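Local coordinates for protein Alpha/beta hydrolase (Novosphingobium aromaticivorans, PDB 3BWX) that probably acts as a hydrolase of the alpha/beta hydrolase fold, its natural substrate not established, and binds calcium in the crystal, at residues 199-202 with 203-206; 79-82 with 83-86; 179-182 with 183-187; 86-89 with 90-93. The protein carries 1 engineered substitution. All blocks are in the same frame, centred on the assembly; numbering follows the deposited sequence.

Contact 1: 199-202 with 203-206; sequences DMKI and AEPF. With CA (calcium ion), chain B.
Lys-201 and Glu-204 run side by side off a short 3-10 turn, both pointing the same way. In each, CG stands anti to the carbonyl carbon (chi1 -66°) and the chain beyond it is extended, which lays OE2 of Glu-204 along the methylenes of Lys-201, 3.5 Å from CG of Lys-201. The charged ends do not meet, for NZ of Lys-201 stays 5.1 Å from OE2 of Glu-204. Ile-202 puts CG1 anti to its carbonyl carbon (chi1 -70°) and CG2 beside that carbon, where CG2 lies 3.8 Å from Ala-203 N. Two backbone bonds of the 3-10 kind hold the turn, Ala-203 N to Met-200 O and Glu-204 N to Lys-201 O. Asp-199 opens it as an Asx turn, with its OD1 taking the N-H of Lys-201 at 3.0 Å from well above the carboxylate plane, while OD2 is held by the hydroxyl of Tyr-78. Further on, the carbonyl oxygen of Pro-205 binds the calcium ion directly at 2.5 Å, and Glu-204 O accepts from a water that is itself a ligand of the metal. Five waters and the carbonyl of Ala-208 complete the calcium site. The turn belongs to the loop between strand 194-196 and helix 219-225; on its inner side Ile-202 packs on Arg-66 and Tyr-78, from the loop that leads from strand 58-61 to helix 80-94.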
loop_
_atom_site.group_PDB
_atom_site.type_symbol
_atom_site.label_atom_id
_atom_site.label_comp_id
_atom_site.label_asym_id
_atom_site.label_seq_id
_atom_site.Cartn_x
_atom_site.Cartn_y
_atom_site.Cartn_z
ATOM N N ASP A 199 -8.942 5.083 -11.497
ATOM C CA ASP A 199 -10.322 5.342 -11.952
ATOM C C ASP A 199 -11.104 6.260 -10.963
ATOM O O ASP A 199 -11.314 5.887 -9.812
ATOM C CB ASP A 199 -11.051 3.984 -12.032
ATOM C CG ASP A 199 -12.422 4.059 -12.705
ATOM O OD1 ASP A 199 -12.909 5.171 -12.983
ATOM O OD2 ASP A 199 -12.954 2.967 -12.973
HETATM N N MSE A 200 -11.505 7.453 -11.404
HETATM C CA MSE A 200 -12.277 8.339 -10.574
HETATM C C MSE A 200 -13.510 7.676 -9.959
HETATM O O MSE A 200 -13.878 8.008 -8.820
HETATM C CB MSE A 200 -12.694 9.599 -11.353
HETATM C CG MSE A 200 -11.550 10.553 -11.649
HETATM SE SE MSE A 200 -10.478 11.199 -10.128
HETATM C CE MSE A 200 -8.800 10.233 -10.492
ATOM N N LYS A 201 -14.090 6.695 -10.658
ATOM C CA LYS A 201 -15.272 6.007 -10.175
ATOM C C LYS A 201 -15.067 5.233 -8.873
ATOM O O LYS A 201 -16.074 4.829 -8.275
ATOM C CB LYS A 201 -15.865 5.104 -11.240
ATOM C CG LYS A 201 -16.396 5.924 -12.396
ATOM C CD LYS A 201 -17.170 5.111 -13.412
ATOM C CE LYS A 201 -17.769 6.042 -14.439
ATOM N NZ LYS A 201 -18.265 5.313 -15.623
ATOM N N ILE A 202 -13.807 5.029 -8.454
ATOM C CA ILE A 202 -13.501 4.536 -7.139
ATOM C C ILE A 202 -14.145 5.382 -6.048
ATOM O O ILE A 202 -14.440 4.864 -4.999
ATOM C CB ILE A 202 -11.948 4.384 -6.942
ATOM C CG1 ILE A 202 -11.407 3.227 -7.792
ATOM C CG2 ILE A 202 -11.568 4.235 -5.479
ATOM C CD1 ILE A 202 -9.862 3.269 -8.039
ATOM N N ALA A 203 -14.377 6.656 -6.315
ATOM C CA ALA A 203 -15.008 7.545 -5.331
ATOM C C ALA A 203 -16.503 7.297 -5.105
ATOM O O ALA A 203 -17.092 7.826 -4.177
ATOM C CB ALA A 203 -14.790 9.014 -5.768
ATOM N N GLU A 204 -17.153 6.586 -6.015
ATOM C CA GLU A 204 -18.576 6.294 -5.891
ATOM C C GLU A 204 -18.786 5.428 -4.668
ATOM O O GLU A 204 -18.143 4.384 -4.512
ATOM C CB GLU A 204 -19.108 5.615 -7.164
ATOM C CG GLU A 204 -19.069 6.544 -8.363
ATOM C CD GLU A 204 -19.557 5.889 -9.670
ATOM O OE1 GLU A 204 -20.062 4.744 -9.622
ATOM O OE2 GLU A 204 -19.381 6.523 -10.744
ATOM N N PRO A 205 -19.615 5.893 -3.725
ATOM C CA PRO A 205 -19.738 5.113 -2.464
ATOM C C PRO A 205 -20.398 3.756 -2.548
ATOM O O PRO A 205 -19.967 2.804 -1.871
ATOM C CB PRO A 205 -20.558 6.028 -1.563
ATOM C CG PRO A 205 -21.310 6.925 -2.467
ATOM C CD PRO A 205 -20.355 7.160 -3.620
ATOM N N PHE A 206 -21.443 3.672 -3.360
ATOM C CA PHE A 206 -22.382 2.557 -3.289
ATOM C C PHE A 206 -22.755 2.344 -1.823
ATOM O O PHE A 206 -23.175 3.290 -1.192
ATOM C CB PHE A 206 -21.812 1.337 -4.008
ATOM C CG PHE A 206 -21.814 1.501 -5.494
ATOM C CD1 PHE A 206 -22.941 1.223 -6.256
ATOM C CD2 PHE A 206 -20.705 2.077 -6.116
ATOM C CE1 PHE A 206 -22.902 1.407 -7.642
ATOM C CE2 PHE A 206 -20.686 2.300 -7.505
ATOM C CZ PHE A 206 -21.744 1.945 -8.250
HETATM CA CA CA B . -17.817 1.899 -1.062
HETATM O O HOH W 1 -16.611 3.373 -2.403
HETATM O O HOH W 2 -16.622 1.826 1.055
HETATM O O HOH W 3 -19.289 0.175 -0.298
HETATM O O HOH W 4 -18.026 0.771 -3.210
HETATM O O HOH W 5 -15.574 0.573 -1.438
#

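Contact 2: 79-82 with 83-86; sequences QPMQ and YLQD
At the first turns of helix 80-94, with Gln-79 in the N-cap position, the ring of Tyr-83 folds back over the helix start. The carbonyl oxygen of Gln-79 stands 3.3 Å above the plane of that ring, over its centre, and the same oxygen accepts the backbone N-H of Tyr-83 at 3.1 Å. CG of Tyr-83 sits beside its own backbone N (chi1 -47°), which places the ring beneath the Gln-79 carbonyl; its hydroxyl is hydrogen-bonded to Arg-66. Were Tyr-83 cut back to an alanine, a gap is likely to open under the Gln-79 carbonyl, and Arg-66 would probably lose its hydroxyl partner. Regular i to i+4 bonds carry the alpha helix on from here, and Leu-84 and Tyr-83 pack on helix 106-117 of the alpha/beta hydrolase fold. On another side the amide of Gln-82 gives two bonds: with chi2 bent to 64°, its NE2 reaches Gln-85 OE1 at 3.0 Å and Asp-86 OD1 at 3.1 Å. Both acceptors lie close to the Gln-82 amide plane, yet the donor stands above the planes of both acceptor groups. Ser-13 also bonds Gln-85 OE1, and Arg-64 makes a salt bridge with Asp-86 OD2. Nearer the surface, the methyl CE of Met-81, a selenomethionine, presses against CD2 of Leu-84 at 3.4 Å, tighter than usual for two carbons.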
loop_
_atom_site.group_PDB
_atom_site.type_symbol
_atom_site.label_atom_id
_atom_site.label_comp_id
_atom_site.label_asym_id
_atom_site.label_seq_id
_atom_site.Cartn_x
_atom_site.Cartn_y
_atom_site.Cartn_z
ATOM N N GLN A 79 -14.179 -2.483 -3.866
ATOM C CA GLN A 79 -14.362 -2.621 -2.424
ATOM C C GLN A 79 -13.363 -3.635 -1.880
ATOM O O GLN A 79 -12.889 -4.514 -2.649
ATOM C CB GLN A 79 -15.813 -3.022 -2.154
ATOM C CG GLN A 79 -16.239 -4.335 -2.809
ATOM C CD GLN A 79 -17.639 -4.722 -2.467
ATOM O OE1 GLN A 79 -18.248 -4.185 -1.533
ATOM N NE2 GLN A 79 -18.190 -5.649 -3.245
ATOM N N PRO A 80 -13.010 -3.484 -0.591
ATOM C CA PRO A 80 -11.962 -4.329 -0.009
ATOM C C PRO A 80 -12.072 -5.810 -0.153
ATOM O O PRO A 80 -11.051 -6.459 -0.418
ATOM C CB PRO A 80 -11.942 -3.910 1.458
ATOM C CG PRO A 80 -12.351 -2.492 1.418
ATOM C CD PRO A 80 -13.425 -2.450 0.376
HETATM N N MSE A 81 -13.260 -6.378 -0.000
HETATM C CA MSE A 81 -13.352 -7.847 -0.183
HETATM C C MSE A 81 -13.105 -8.342 -1.597
HETATM O O MSE A 81 -12.698 -9.477 -1.799
HETATM C CB MSE A 81 -14.660 -8.389 0.401
HETATM C CG MSE A 81 -14.827 -8.047 1.881
HETATM SE SE MSE A 81 -13.356 -8.536 3.056
HETATM C CE MSE A 81 -13.509 -10.358 2.846
ATOM N N GLN A 82 -13.366 -7.485 -2.577
ATOM C CA GLN A 82 -13.040 -7.774 -3.947
ATOM C C GLN A 82 -11.529 -7.730 -4.176
ATOM O O GLN A 82 -10.984 -8.633 -4.783
ATOM C CB GLN A 82 -13.771 -6.870 -4.924
ATOM C CG GLN A 82 -13.562 -7.286 -6.361
ATOM C CD GLN A 82 -14.142 -8.633 -6.649
ATOM O OE1 GLN A 82 -15.345 -8.832 -6.507
ATOM N NE2 GLN A 82 -13.332 -9.559 -7.054
ATOM N N TYR A 83 -10.856 -6.710 -3.627
ATOM C CA TYR A 83 -9.409 -6.688 -3.732
ATOM C C TYR A 83 -8.799 -7.918 -3.069
ATOM O O TYR A 83 -7.834 -8.472 -3.595
ATOM C CB TYR A 83 -8.841 -5.443 -3.123
ATOM C CG TYR A 83 -9.547 -4.180 -3.540
ATOM C CD1 TYR A 83 -9.971 -3.996 -4.841
ATOM C CD2 TYR A 83 -9.686 -3.075 -2.642
ATOM C CE1 TYR A 83 -10.613 -2.823 -5.222
ATOM C CE2 TYR A 83 -10.351 -1.907 -3.018
ATOM C CZ TYR A 83 -10.813 -1.788 -4.312
ATOM O OH TYR A 83 -11.482 -0.645 -4.682
ATOM N N LEU A 84 -9.352 -8.333 -1.939
ATOM C CA LEU A 84 -8.851 -9.540 -1.246
ATOM C C LEU A 84 -9.006 -10.776 -2.173
ATOM O O LEU A 84 -8.058 -11.553 -2.336
ATOM C CB LEU A 84 -9.607 -9.763 0.060
ATOM C CG LEU A 84 -9.326 -11.061 0.818
ATOM C CD1 LEU A 84 -7.882 -11.079 1.240
ATOM C CD2 LEU A 84 -10.245 -11.108 2.062
ATOM N N GLN A 85 -10.193 -10.935 -2.795
ATOM C CA GLN A 85 -10.404 -12.025 -3.734
ATOM C C GLN A 85 -9.418 -11.970 -4.913
ATOM O O GLN A 85 -8.892 -12.972 -5.341
ATOM C CB GLN A 85 -11.846 -12.079 -4.263
ATOM C CG GLN A 85 -12.117 -13.312 -5.189
ATOM C CD GLN A 85 -13.410 -13.220 -6.068
ATOM O OE1 GLN A 85 -13.446 -12.591 -7.152
ATOM N NE2 GLN A 85 -14.469 -13.904 -5.607
ATOM N N ASP A 86 -9.161 -10.772 -5.425
ATOM C CA ASP A 86 -8.270 -10.614 -6.538
ATOM C C ASP A 86 -6.847 -11.008 -6.105
ATOM O O ASP A 86 -6.111 -11.567 -6.892
ATOM C CB ASP A 86 -8.304 -9.156 -7.050
ATOM C CG ASP A 86 -9.631 -8.757 -7.653
ATOM O OD1 ASP A 86 -10.447 -9.625 -8.049
ATOM O OD2 ASP A 86 -9.814 -7.537 -7.831
#

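Contact 3: 179-182 with 183-187; sequences LRYA and KRIMV. With EDO (1,2-ethanediol), chain H.
Arg-180 and Arg-184 lie alongside each other where helix 175-185 of this alpha/beta hydrolase hands over to strand 186-188, an outer strand of a small antiparallel sheet. CD of Arg-180 sits over one face of the Arg-184 guanidinium, 3.5 Å from NH2 of Arg-184, and the two guanidinium planes are turned 46° apart. Arg-184 is extended from CG to NE, which carries its head to three carboxylates: Glu-46 at NE, Asp-270 at NH1 and Asp-47 at NH2. A methionine in place of Arg-184 would probably leave these three acids without their shared cation, and their charges are likely to push one another apart. Arg-180, bent at chi3 (-61°), gives a weak bond from NH1 to O1 of an ethanediol, probably from the crystallisation liquor, which Asp-270 also holds. Deeper in, CD1 of Ile-185 meets CE2 of Tyr-181 at 3.8 Å, and the ring of Tyr-181 packs edge-to-face with Trp-173. Beyond this shell, Ala-182 packs on Leu-162 of helix 155-166, and Met-186 on Phe-196 of strand 194-196. As the helix runs out, Ala-182 O takes two N-H groups, that of Ile-185 at 3.2 Å and that of Met-186 at 2.9 Å.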
loop_
_atom_site.group_PDB
_atom_site.type_symbol
_atom_site.label_atom_id
_atom_site.label_comp_id
_atom_site.label_asym_id
_atom_site.label_seq_id
_atom_site.Cartn_x
_atom_site.Cartn_y
_atom_site.Cartn_z
ATOM N N LEU A 179 8.327 16.031 -6.239
ATOM C CA LEU A 179 8.225 15.618 -7.638
ATOM C C LEU A 179 8.277 14.092 -7.760
ATOM O O LEU A 179 7.519 13.485 -8.515
ATOM C CB LEU A 179 9.310 16.283 -8.486
ATOM C CG LEU A 179 9.061 17.740 -8.830
ATOM C CD1 LEU A 179 10.385 18.320 -9.396
ATOM C CD2 LEU A 179 7.923 17.952 -9.770
ATOM N N ARG A 180 9.180 13.491 -7.003
ATOM C CA ARG A 180 9.312 12.025 -6.985
ATOM C C ARG A 180 7.974 11.392 -6.529
ATOM O O ARG A 180 7.463 10.446 -7.107
ATOM C CB ARG A 180 10.454 11.602 -6.035
ATOM C CG ARG A 180 10.717 10.094 -6.090
ATOM C CD ARG A 180 11.627 9.600 -4.972
ATOM N NE ARG A 180 12.892 10.241 -5.083
ATOM C CZ ARG A 180 13.535 10.962 -4.154
ATOM N NH1 ARG A 180 13.137 11.121 -2.883
ATOM N NH2 ARG A 180 14.687 11.466 -4.511
ATOM N N TYR A 181 7.408 11.969 -5.483
ATOM C CA TYR A 181 6.128 11.521 -4.978
ATOM C C TYR A 181 5.011 11.712 -6.009
ATOM O O TYR A 181 4.145 10.835 -6.152
ATOM C CB TYR A 181 5.842 12.378 -3.752
ATOM C CG TYR A 181 4.568 12.129 -2.971
ATOM C CD1 TYR A 181 4.458 11.030 -2.148
ATOM C CD2 TYR A 181 3.538 13.046 -2.984
ATOM C CE1 TYR A 181 3.323 10.823 -1.386
ATOM C CE2 TYR A 181 2.401 12.856 -2.232
ATOM C CZ TYR A 181 2.309 11.739 -1.426
ATOM O OH TYR A 181 1.177 11.521 -0.647
ATOM N N ALA A 182 4.964 12.886 -6.663
ATOM C CA ALA A 182 3.926 13.238 -7.642
ATOM C C ALA A 182 3.916 12.156 -8.723
ATOM O O ALA A 182 2.826 11.686 -9.115
ATOM C CB ALA A 182 4.134 14.655 -8.249
ATOM N N LYS A 183 5.108 11.794 -9.236
ATOM C CA LYS A 183 5.148 10.859 -10.359
ATOM C C LYS A 183 4.721 9.476 -9.930
ATOM O O LYS A 183 4.300 8.668 -10.764
ATOM C CB LYS A 183 6.541 10.869 -11.029
ATOM C CG LYS A 183 6.808 12.199 -11.716
ATOM C CD LYS A 183 7.910 12.120 -12.749
ATOM C CE LYS A 183 7.360 11.597 -14.064
ATOM N NZ LYS A 183 8.424 11.423 -15.098
ATOM N N ARG A 184 4.835 9.161 -8.643
ATOM C CA ARG A 184 4.360 7.861 -8.181
ATOM C C ARG A 184 2.846 7.719 -8.136
ATOM O O ARG A 184 2.321 6.597 -8.316
ATOM C CB ARG A 184 4.909 7.508 -6.806
ATOM C CG ARG A 184 6.384 7.269 -6.772
ATOM C CD ARG A 184 6.902 7.042 -5.398
ATOM N NE ARG A 184 8.315 6.836 -5.447
ATOM C CZ ARG A 184 9.078 6.526 -4.401
ATOM N NH1 ARG A 184 8.583 6.515 -3.171
ATOM N NH2 ARG A 184 10.373 6.352 -4.584
ATOM N N ILE A 185 2.135 8.829 -7.917
ATOM C CA ILE A 185 0.701 8.783 -7.686
ATOM C C ILE A 185 -0.134 9.400 -8.817
ATOM O O ILE A 185 -1.358 9.249 -8.857
ATOM C CB ILE A 185 0.366 9.372 -6.291
ATOM C CG1 ILE A 185 0.437 10.898 -6.245
ATOM C CG2 ILE A 185 1.284 8.738 -5.218
ATOM C CD1 ILE A 185 0.100 11.405 -4.828
HETATM N N MSE A 186 0.545 10.084 -9.744
HETATM C CA MSE A 186 -0.117 10.747 -10.847
HETATM C C MSE A 186 0.545 10.327 -12.138
HETATM O O MSE A 186 1.645 9.804 -12.159
HETATM C CB MSE A 186 -0.100 12.292 -10.699
HETATM C CG MSE A 186 -0.461 12.793 -9.345
HETATM SE SE MSE A 186 -0.648 14.702 -9.273
HETATM C CE MSE A 186 -2.279 14.817 -10.234
ATOM N N VAL A 187 -0.127 10.617 -13.234
ATOM C CA VAL A 187 0.340 10.208 -14.564
ATOM C C VAL A 187 -0.034 11.260 -15.607
ATOM O O VAL A 187 -1.059 11.910 -15.504
ATOM C CB VAL A 187 -0.237 8.818 -14.919
ATOM C CG1 VAL A 187 -1.730 8.886 -15.134
ATOM C CG2 VAL A 187 0.409 8.304 -16.182
HETATM C C1 EDO H . 9.652 9.645 -1.617
HETATM O O1 EDO H . 10.861 8.918 -1.938
HETATM C C2 EDO H . 9.852 11.159 -1.736
HETATM O O2 EDO H . 10.802 11.549 -0.732
#

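Contact 4: 86-89 with 90-93; sequences DLEA and LLAQ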
loop_
_atom_site.group_PDB
_atom_site.type_symbol
_atom_site.label_atom_id
_atom_site.label_comp_id
_atom_site.label_asym_id
_atom_site.label_seq_id
_atom_site.Cartn_x
_atom_site.Cartn_y
_atom_site.Cartn_z
ATOM N N ASP A 86 -9.161 -10.772 -5.425
ATOM C CA ASP A 86 -8.270 -10.614 -6.538
ATOM C C ASP A 86 -6.847 -11.008 -6.105
ATOM O O ASP A 86 -6.111 -11.567 -6.892
ATOM C CB ASP A 86 -8.304 -9.156 -7.050
ATOM C CG ASP A 86 -9.631 -8.757 -7.653
ATOM O OD1 ASP A 86 -10.447 -9.625 -8.049
ATOM O OD2 ASP A 86 -9.814 -7.537 -7.831
ATOM N N LEU A 87 -6.462 -10.679 -4.883
ATOM C CA LEU A 87 -5.127 -11.081 -4.422
ATOM C C LEU A 87 -5.054 -12.618 -4.231
ATOM O O LEU A 87 -4.020 -13.231 -4.506
ATOM C CB LEU A 87 -4.778 -10.395 -3.127
ATOM C CG LEU A 87 -4.375 -8.913 -3.297
ATOM C CD1 LEU A 87 -4.511 -8.175 -1.956
ATOM C CD2 LEU A 87 -3.015 -8.767 -3.947
ATOM N N GLU A 88 -6.132 -13.235 -3.692
ATOM C CA GLU A 88 -6.168 -14.695 -3.632
ATOM C C GLU A 88 -5.996 -15.289 -5.029
ATOM O O GLU A 88 -5.299 -16.316 -5.213
ATOM C CB GLU A 88 -7.453 -15.188 -2.974
ATOM C CG GLU A 88 -7.586 -14.840 -1.518
ATOM C CD GLU A 88 -6.649 -15.599 -0.582
ATOM O OE1 GLU A 88 -5.776 -16.370 -1.033
ATOM O OE2 GLU A 88 -6.728 -15.369 0.639
ATOM N N ALA A 89 -6.590 -14.659 -6.030
ATOM C CA ALA A 89 -6.463 -15.133 -7.406
ATOM C C ALA A 89 -5.006 -14.998 -7.914
ATOM O O ALA A 89 -4.501 -15.886 -8.594
ATOM C CB ALA A 89 -7.409 -14.390 -8.357
ATOM N N LEU A 90 -4.334 -13.880 -7.604
ATOM C CA LEU A 90 -2.918 -13.732 -7.914
ATOM C C LEU A 90 -2.084 -14.842 -7.270
ATOM O O LEU A 90 -1.263 -15.488 -7.948
ATOM C CB LEU A 90 -2.404 -12.369 -7.438
ATOM C CG LEU A 90 -0.907 -12.130 -7.512
ATOM C CD1 LEU A 90 -0.384 -12.153 -8.929
ATOM C CD2 LEU A 90 -0.528 -10.772 -6.829
ATOM N N LEU A 91 -2.308 -15.076 -5.976
ATOM C CA LEU A 91 -1.509 -16.079 -5.261
ATOM C C LEU A 91 -1.721 -17.472 -5.846
ATOM O O LEU A 91 -0.741 -18.228 -6.004
ATOM C CB LEU A 91 -1.809 -16.053 -3.764
ATOM C CG LEU A 91 -1.440 -14.771 -3.052
ATOM C CD1 LEU A 91 -2.099 -14.710 -1.639
ATOM C CD2 LEU A 91 0.097 -14.566 -2.946
ATOM N N ALA A 92 -2.979 -17.809 -6.163
ATOM C CA ALA A 92 -3.329 -19.094 -6.773
ATOM C C ALA A 92 -2.667 -19.241 -8.130
ATOM O O ALA A 92 -2.030 -20.266 -8.464
ATOM C CB ALA A 92 -4.846 -19.209 -6.938
ATOM N N GLN A 93 -2.797 -18.205 -8.934
ATOM C CA GLN A 93 -2.316 -18.262 -10.313
ATOM C C GLN A 93 -0.803 -18.343 -10.422
ATOM O O GLN A 93 -0.269 -18.945 -11.369
ATOM C CB GLN A 93 -2.917 -17.087 -11.087
ATOM C CG GLN A 93 -4.466 -17.340 -11.397
ATOM C CD GLN A 93 -5.196 -16.112 -11.941
ATOM O OE1 GLN A 93 -4.672 -15.402 -12.806
ATOM N NE2 GLN A 93 -6.415 -15.876 -11.471
#
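Leu-87 and Leu-90 meet through their CD2 methyls, 4.3 Å apart, on the buried side of helix 80-94, and Leu-91 continues that apolar side. Leu-91 lies close against the backbone, its CG 3.3 Å from Leu-87 O, the same oxygen that accepts the N-H of Leu-91 at 2.9 Å. This follows from Leu-91 CG standing beside its own backbone N (chi1 -64°), whereas CG of Leu-90 lies anti to its nitrogen (chi1 172°) and leads the methyls off to Phe-20 and Trp-10. Leu-87 packs on Leu-110 and Leu-91 on Leu-114, both of helix 106-117.

At the border with that helix the contact is looser: Glu-88, bent at chi2, crosses Leu-91 with its OE1 4.1 Å from CD1 of Leu-91, little more than a touch, while OE2 makes a salt bridge with Arg-121. On the solvent side, Ala-92 adds just a methyl beside the backbone. With CG beside the backbone N, the extended chain of Gln-93 lies back along the preceding turn, bringing NE2 to 3.6 Å from CB of Ala-89; that amide nitrogen is hydrogen-bonded to the carbonyl oxygen of Thr-11. Trp-10 packs against Ala-89 and Gln-93 as well as Leu-90, and its NE1 bonds Asp-86 O.

Four i to i+4 bonds, from Leu-90 N to Asp-86 O through to Gln-93 N to Ala-89 O, keep the helix regular. With its leucines packed between helix 106-117 and the first strands, and Ala-92 at the surface, it is one of the helices that flank the central sheet in the alpha/beta hydrolase fold.

Overall arrangement
From the N terminus, contact 2 comes first, at the start of helix 80-94, and contact 4 takes over on the same helix with Asp-86 shared; their centres are 11 Å apart. Contact 3 follows at the passage from helix 175-185 into strand 186-188, and contact 1 last, in the loop after strand 194-196. Each is local, between adjoining segments, and closes no long loop, and none encloses or crosses another. Contacts 2 and 4 join helix 80-94 to helix 106-117 and the first strands of the main sheet, whereas contact 3 belongs with the small three-stranded sheet. Contact 1 lies between them without touching either, about 5 Å from contact 2 and about 8 Å from contact 3 at the nearest atoms.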